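Local coordinates for protein FkbI (Streptomyces hygroscopicus, PDB 1R2J) that binds FAD and probably acts as an acyl-ACP dehydrogenase that helps make the methoxymalonyl extender unit of the polyketide immunosuppressant FK520, at residues A[304-309]-A[344-350]; A[311-316]-A[336-340]. All coordinates share one frame; numbering follows the deposited sequence.

Contact 1 of 2, residues A[304-309]-A[344-350]. With FAD (flavin-adenine dinucleotide), chain B.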
# COMPACT_ATOMS: atom_id res chain seq x y z
N LYS A 304 2.49 10.96 2.86
CA LYS A 304 1.38 10.24 2.28
C LYS A 304 0.31 11.23 1.83
O LYS A 304 -0.18 11.15 0.70
CB LYS A 304 0.79 9.25 3.30
CG LYS A 304 -0.36 8.42 2.77
CD LYS A 304 -1.71 9.09 2.99
CE LYS A 304 -2.78 8.49 2.07
NZ LYS A 304 -4.00 9.34 2.01
N HIS A 305 -0.02 12.17 2.70
CA HIS A 305 -1.04 13.18 2.42
C HIS A 305 -0.76 13.99 1.15
O HIS A 305 -1.58 14.04 0.23
CB HIS A 305 -1.19 14.11 3.63
CG HIS A 305 -2.24 15.16 3.46
ND1 HIS A 305 -3.56 14.86 3.18
CD2 HIS A 305 -2.18 16.51 3.55
CE1 HIS A 305 -4.26 15.98 3.11
NE2 HIS A 305 -3.45 16.99 3.33
N VAL A 306 0.40 14.63 1.11
CA VAL A 306 0.78 15.45 -0.03
C VAL A 306 0.95 14.65 -1.32
O VAL A 306 0.46 15.06 -2.37
CB VAL A 306 2.08 16.22 0.24
CG1 VAL A 306 1.87 17.23 1.36
CG2 VAL A 306 3.17 15.26 0.63
N ALA A 307 1.65 13.52 -1.25
CA ALA A 307 1.88 12.70 -2.43
C ALA A 307 0.55 12.22 -3.01
O ALA A 307 0.36 12.19 -4.22
CB ALA A 307 2.77 11.51 -2.09
N ALA A 308 -0.38 11.87 -2.13
CA ALA A 308 -1.68 11.39 -2.57
C ALA A 308 -2.50 12.50 -3.23
O ALA A 308 -3.01 12.33 -4.34
CB ALA A 308 -2.45 10.79 -1.40
N GLU A 309 -2.62 13.64 -2.55
CA GLU A 309 -3.38 14.76 -3.10
C GLU A 309 -2.75 15.25 -4.41
O GLU A 309 -3.47 15.54 -5.37
CB GLU A 309 -3.50 15.92 -2.09
CG GLU A 309 -4.47 15.63 -0.94
CD GLU A 309 -5.13 16.89 -0.35
OE1 GLU A 309 -6.28 16.79 0.13
OE2 GLU A 309 -4.50 17.97 -0.35
N GLU A 344 -6.18 8.87 -1.93
CA GLU A 344 -6.59 10.01 -1.11
C GLU A 344 -7.51 9.56 0.03
O GLU A 344 -7.69 10.27 1.03
CB GLU A 344 -7.35 11.04 -1.95
CG GLU A 344 -6.49 11.91 -2.85
CD GLU A 344 -7.31 12.93 -3.63
OE1 GLU A 344 -7.11 14.15 -3.42
OE2 GLU A 344 -8.15 12.50 -4.46
N ILE A 345 -8.10 8.38 -0.14
CA ILE A 345 -9.03 7.80 0.82
C ILE A 345 -8.41 6.83 1.83
O ILE A 345 -8.77 6.86 3.01
CB ILE A 345 -10.18 7.08 0.05
CG1 ILE A 345 -10.96 8.10 -0.80
CG2 ILE A 345 -11.10 6.36 1.03
CD1 ILE A 345 -11.77 7.47 -1.94
N ILE A 346 -7.47 5.99 1.39
CA ILE A 346 -6.84 4.99 2.27
C ILE A 346 -5.61 5.45 3.06
O ILE A 346 -5.05 6.51 2.80
CB ILE A 346 -6.46 3.71 1.48
CG1 ILE A 346 -5.13 3.90 0.73
CG2 ILE A 346 -7.54 3.42 0.47
CD1 ILE A 346 -4.61 2.62 0.05
N GLU A 347 -5.19 4.61 4.01
CA GLU A 347 -4.03 4.87 4.87
C GLU A 347 -4.13 6.24 5.54
O GLU A 347 -3.15 6.98 5.64
CB GLU A 347 -2.74 4.79 4.04
CG GLU A 347 -2.46 3.41 3.45
CD GLU A 347 -1.79 2.46 4.43
OE1 GLU A 347 -1.67 1.26 4.11
OE2 GLU A 347 -1.37 2.92 5.51
N GLY A 348 -5.32 6.57 6.04
CA GLY A 348 -5.53 7.86 6.66
C GLY A 348 -5.97 8.80 5.56
O GLY A 348 -5.15 9.33 4.80
N SER A 349 -7.28 8.99 5.44
CA SER A 349 -7.87 9.86 4.42
C SER A 349 -7.32 11.28 4.50
O SER A 349 -6.78 11.69 5.53
CB SER A 349 -9.38 9.93 4.59
OG SER A 349 -9.70 10.76 5.70
N SER A 350 -7.47 12.03 3.42
CA SER A 350 -7.02 13.42 3.38
C SER A 350 -7.58 14.16 4.60
O SER A 350 -6.89 14.96 5.22
CB SER A 350 -7.50 14.10 2.10
OG SER A 350 -6.98 13.45 0.96
PA FAD B . -15.42 6.54 6.58
O1A FAD B . -14.18 6.17 7.25
O2A FAD B . -16.78 5.91 6.49
O5B FAD B . -15.30 7.42 5.33
C5B FAD B . -15.52 8.69 5.82
C4B FAD B . -15.43 9.85 4.89
O4B FAD B . -15.66 10.78 6.00
C3B FAD B . -13.99 10.02 4.49
O3B FAD B . -13.94 10.87 3.39
C2B FAD B . -13.35 10.60 5.67
O2B FAD B . -12.13 11.37 5.52
C1B FAD B . -14.47 11.44 6.35
N9A FAD B . -14.33 11.43 7.77
C8A FAD B . -14.51 10.40 8.73
N7A FAD B . -14.28 10.74 9.96
C5A FAD B . -13.93 12.08 9.88
C6A FAD B . -13.57 13.03 10.84
N6A FAD B . -13.52 12.75 12.15
N1A FAD B . -13.27 14.31 10.41
C2A FAD B . -13.32 14.62 9.10
N3A FAD B . -13.66 13.75 8.06
C4A FAD B . -13.95 12.47 8.62
N1 FAD B . -8.21 -1.48 5.06
C2 FAD B . -7.39 -2.41 5.72
O2 FAD B . -7.51 -2.64 6.94
N3 FAD B . -6.43 -3.10 5.00
C4 FAD B . -6.19 -2.95 3.61
O4 FAD B . -5.28 -3.63 3.05
C4X FAD B . -7.02 -2.05 2.97
N5 FAD B . -6.81 -1.90 1.54
C5X FAD B . -7.65 -1.01 0.84
C6 FAD B . -7.54 -0.82 -0.57
C7 FAD B . -8.39 0.03 -1.33
C7M FAD B . -8.20 0.17 -2.84
C8 FAD B . -9.43 0.72 -0.64
C8M FAD B . -10.43 1.64 -1.33
C9 FAD B . -9.57 0.59 0.71
C9A FAD B . -8.69 -0.25 1.50
N10 FAD B . -8.81 -0.43 2.97
C10 FAD B . -8.01 -1.32 3.70
C1' FAD B . -9.80 0.44 3.43
C2' FAD B . -9.18 1.89 3.85
O2' FAD B . -8.72 1.57 5.20
C3' FAD B . -10.32 2.74 3.98
O3' FAD B . -10.29 3.71 2.90
C4' FAD B . -10.79 3.66 5.13
O4' FAD B . -10.81 3.19 6.45
C5' FAD B . -12.14 3.80 4.59
O5' FAD B . -13.14 3.87 5.55
P FAD B . -14.66 3.84 4.96
O1P FAD B . -14.47 3.31 6.22
O2P FAD B . -16.17 3.66 5.26
O3P FAD B . -15.13 5.21 5.70
O HOH W 1 -4.45 12.14 1.68
O HOH W 2 -6.10 16.27 -4.90
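Lys-304 turns its CG away from its own backbone N (chi1 -178°) and then bends at chi2 (-89°), which carries the chain off helix 297-322 and sets NZ among the carbonyls of 344-350. There NZ donates to Gly-348 O at 3.0 Å, arriving 33° out of the carbonyl plane, and makes a weak hydrogen bond to Ile-346 O. Met-343 O and a water also accept from NZ, so the buried ammonium group is held by several oxygens and anchors the carbonyls of the turn. That water, 3.2 Å from His-305 ND1 and 2.9 Å from Ser-350 OG, links the lysine to His-305 on the same helix and to the start of helix 350-361. The His-305 ring also meets Ser-350 directly, with CB of the serine in the ring plane at its edge.

Residues 344-350 form the connection between helices 332-345 and 350-361 in the helical C-terminal domain of the acyl-CoA dehydrogenase fold, and the side of this turn away from Lys-304 lines the flavin pocket. Ser-349 is the N-cap of helix 350-361: its OG accepts from Met-352 N in the cap and donates to FAD O2B over a short 2.5 Å, while Ile-346 CG2 reaches FAD C8 at 3.5 Å. Gly-348, between them, takes a backbone conformation suited to glycine.

Farther along, the side chains of Glu-309 and Glu-344 cross at about a right angle, their OE1 atoms 4.5 Å apart. Salt bridges from Arg-354 to Glu-309 and from Lys-341 to Glu-344 probably offset the like charges, and a second water donates to both Glu-344 OE1 and Glu-309 O.

Contact 2 of 2, residues A[311-316]-A[336-340]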
# COMPACT_ATOMS: atom_id res chain seq x y z
N ALA A 311 -0.86 13.46 -6.41
CA ALA A 311 -1.00 12.40 -7.40
C ALA A 311 -2.40 12.43 -8.03
O ALA A 311 -2.55 12.24 -9.24
CB ALA A 311 -0.74 11.03 -6.77
N ALA A 312 -3.42 12.66 -7.21
CA ALA A 312 -4.80 12.72 -7.69
C ALA A 312 -4.97 13.91 -8.63
O ALA A 312 -5.62 13.81 -9.67
CB ALA A 312 -5.77 12.85 -6.51
N ALA A 313 -4.39 15.04 -8.26
CA ALA A 313 -4.48 16.24 -9.09
C ALA A 313 -3.66 16.02 -10.37
O ALA A 313 -4.09 16.38 -11.46
CB ALA A 313 -3.96 17.45 -8.33
N GLY A 314 -2.48 15.44 -10.21
CA GLY A 314 -1.63 15.18 -11.36
C GLY A 314 -2.28 14.25 -12.38
O GLY A 314 -2.18 14.47 -13.58
N ALA A 315 -2.96 13.22 -11.89
CA ALA A 315 -3.61 12.27 -12.78
C ALA A 315 -4.71 12.96 -13.59
O ALA A 315 -4.85 12.69 -14.78
CB ALA A 315 -4.19 11.10 -11.97
N ALA A 316 -5.47 13.85 -12.96
CA ALA A 316 -6.53 14.56 -13.67
C ALA A 316 -5.93 15.47 -14.74
O ALA A 316 -6.48 15.60 -15.84
CB ALA A 316 -7.38 15.38 -12.69
N ALA A 336 -4.18 5.74 -13.50
CA ALA A 336 -3.66 6.68 -12.51
C ALA A 336 -4.81 7.51 -11.93
O ALA A 336 -4.88 7.75 -10.73
CB ALA A 336 -2.64 7.62 -13.16
N TYR A 337 -5.72 7.93 -12.81
CA TYR A 337 -6.86 8.74 -12.41
C TYR A 337 -7.69 8.02 -11.33
O TYR A 337 -7.99 8.59 -10.27
CB TYR A 337 -7.70 9.08 -13.64
CG TYR A 337 -8.83 10.04 -13.39
CD1 TYR A 337 -8.60 11.32 -12.89
CD2 TYR A 337 -10.15 9.67 -13.67
CE1 TYR A 337 -9.65 12.22 -12.68
CE2 TYR A 337 -11.20 10.56 -13.46
CZ TYR A 337 -10.95 11.83 -12.96
OH TYR A 337 -11.99 12.70 -12.74
N ARG A 338 -8.06 6.77 -11.61
CA ARG A 338 -8.85 5.97 -10.66
C ARG A 338 -8.04 5.54 -9.44
O ARG A 338 -8.56 5.53 -8.32
CB ARG A 338 -9.42 4.72 -11.33
CG ARG A 338 -10.62 4.97 -12.25
CD ARG A 338 -11.17 3.67 -12.85
NE ARG A 338 -10.24 3.04 -13.80
CZ ARG A 338 -9.47 1.99 -13.53
NH1 ARG A 338 -9.51 1.41 -12.33
NH2 ARG A 338 -8.63 1.53 -14.45
N ASP A 339 -6.78 5.16 -9.66
CA ASP A 339 -5.93 4.69 -8.57
C ASP A 339 -5.59 5.79 -7.57
O ASP A 339 -5.65 5.56 -6.37
CB ASP A 339 -4.63 4.08 -9.10
CG ASP A 339 -4.86 2.84 -9.96
OD1 ASP A 339 -5.97 2.27 -9.92
OD2 ASP A 339 -3.92 2.43 -10.68
N ALA A 340 -5.24 6.97 -8.07
CA ALA A 340 -4.87 8.10 -7.22
C ALA A 340 -6.04 8.55 -6.34
O ALA A 340 -5.85 8.95 -5.19
CB ALA A 340 -4.37 9.27 -8.08
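Ala-340 presses its methyl group into the backbone of helix 297-322, with CB 3.5 Å from Ala-312 CA and close to the methyls of Ala-311, Ala-312 and Ala-315. One turn away the roles are reversed: Ala-315 CB lies 3.6 Å from Tyr-337 CA and meets the methyl of Ala-336 at 4.0 Å. Each of these two methyls thus settles against the main chain of the facing helix.

Tyr-337 supplies the one large side chain of the interface. Its CG stands anti to the backbone N (chi1 -174°), and this rotamer lays the ring alongside 311-316 with the CD1-CE1 side turned to Ala-316. The methyl of Ala-316 comes up to the ring edge, near its plane, with CB 3.9 Å from Tyr-337 CE1, so the tyrosine flanks the row of alanines at the exposed margin. On the buried side, Ala-311 and Ala-336 also touch helix 219-248.

Two neighbouring helices of the C-terminal helical domain run nearly antiparallel here, at 160°, and their local axes approach to 8.2 Å. The alanines that dominate both facing surfaces are consistent with so short a separation. The contact between these segments is made by methyl groups, backbone and one ring edge, which implies that van der Waals packing and the burial of apolar surface hold them together.

In the fold
Both contacts use helices 297-322 and 332-345, with contact 1 extending into the turn that follows and the start of helix 350-361; contact 2 is nested within the chain loop closed by contact 1, and their centres lie 12 Å apart. They meet where Glu-344 OE2 packs 3.2 Å from Ala-312 CB. In character they differ: 311-316 with 336-340 is apolar, whereas 304-309 with 344-350 is largely polar and water-bridged. Their relation to the cofactor differs too. Contact 1 contains Ile-345, Ile-346 and Ser-349 of the FAD pocket, while in contact 2 the side chain of Ala-340 remains about 11 Å from FAD. The pairing of the two helices therefore leads from alanine packing to the flavin-lining turn.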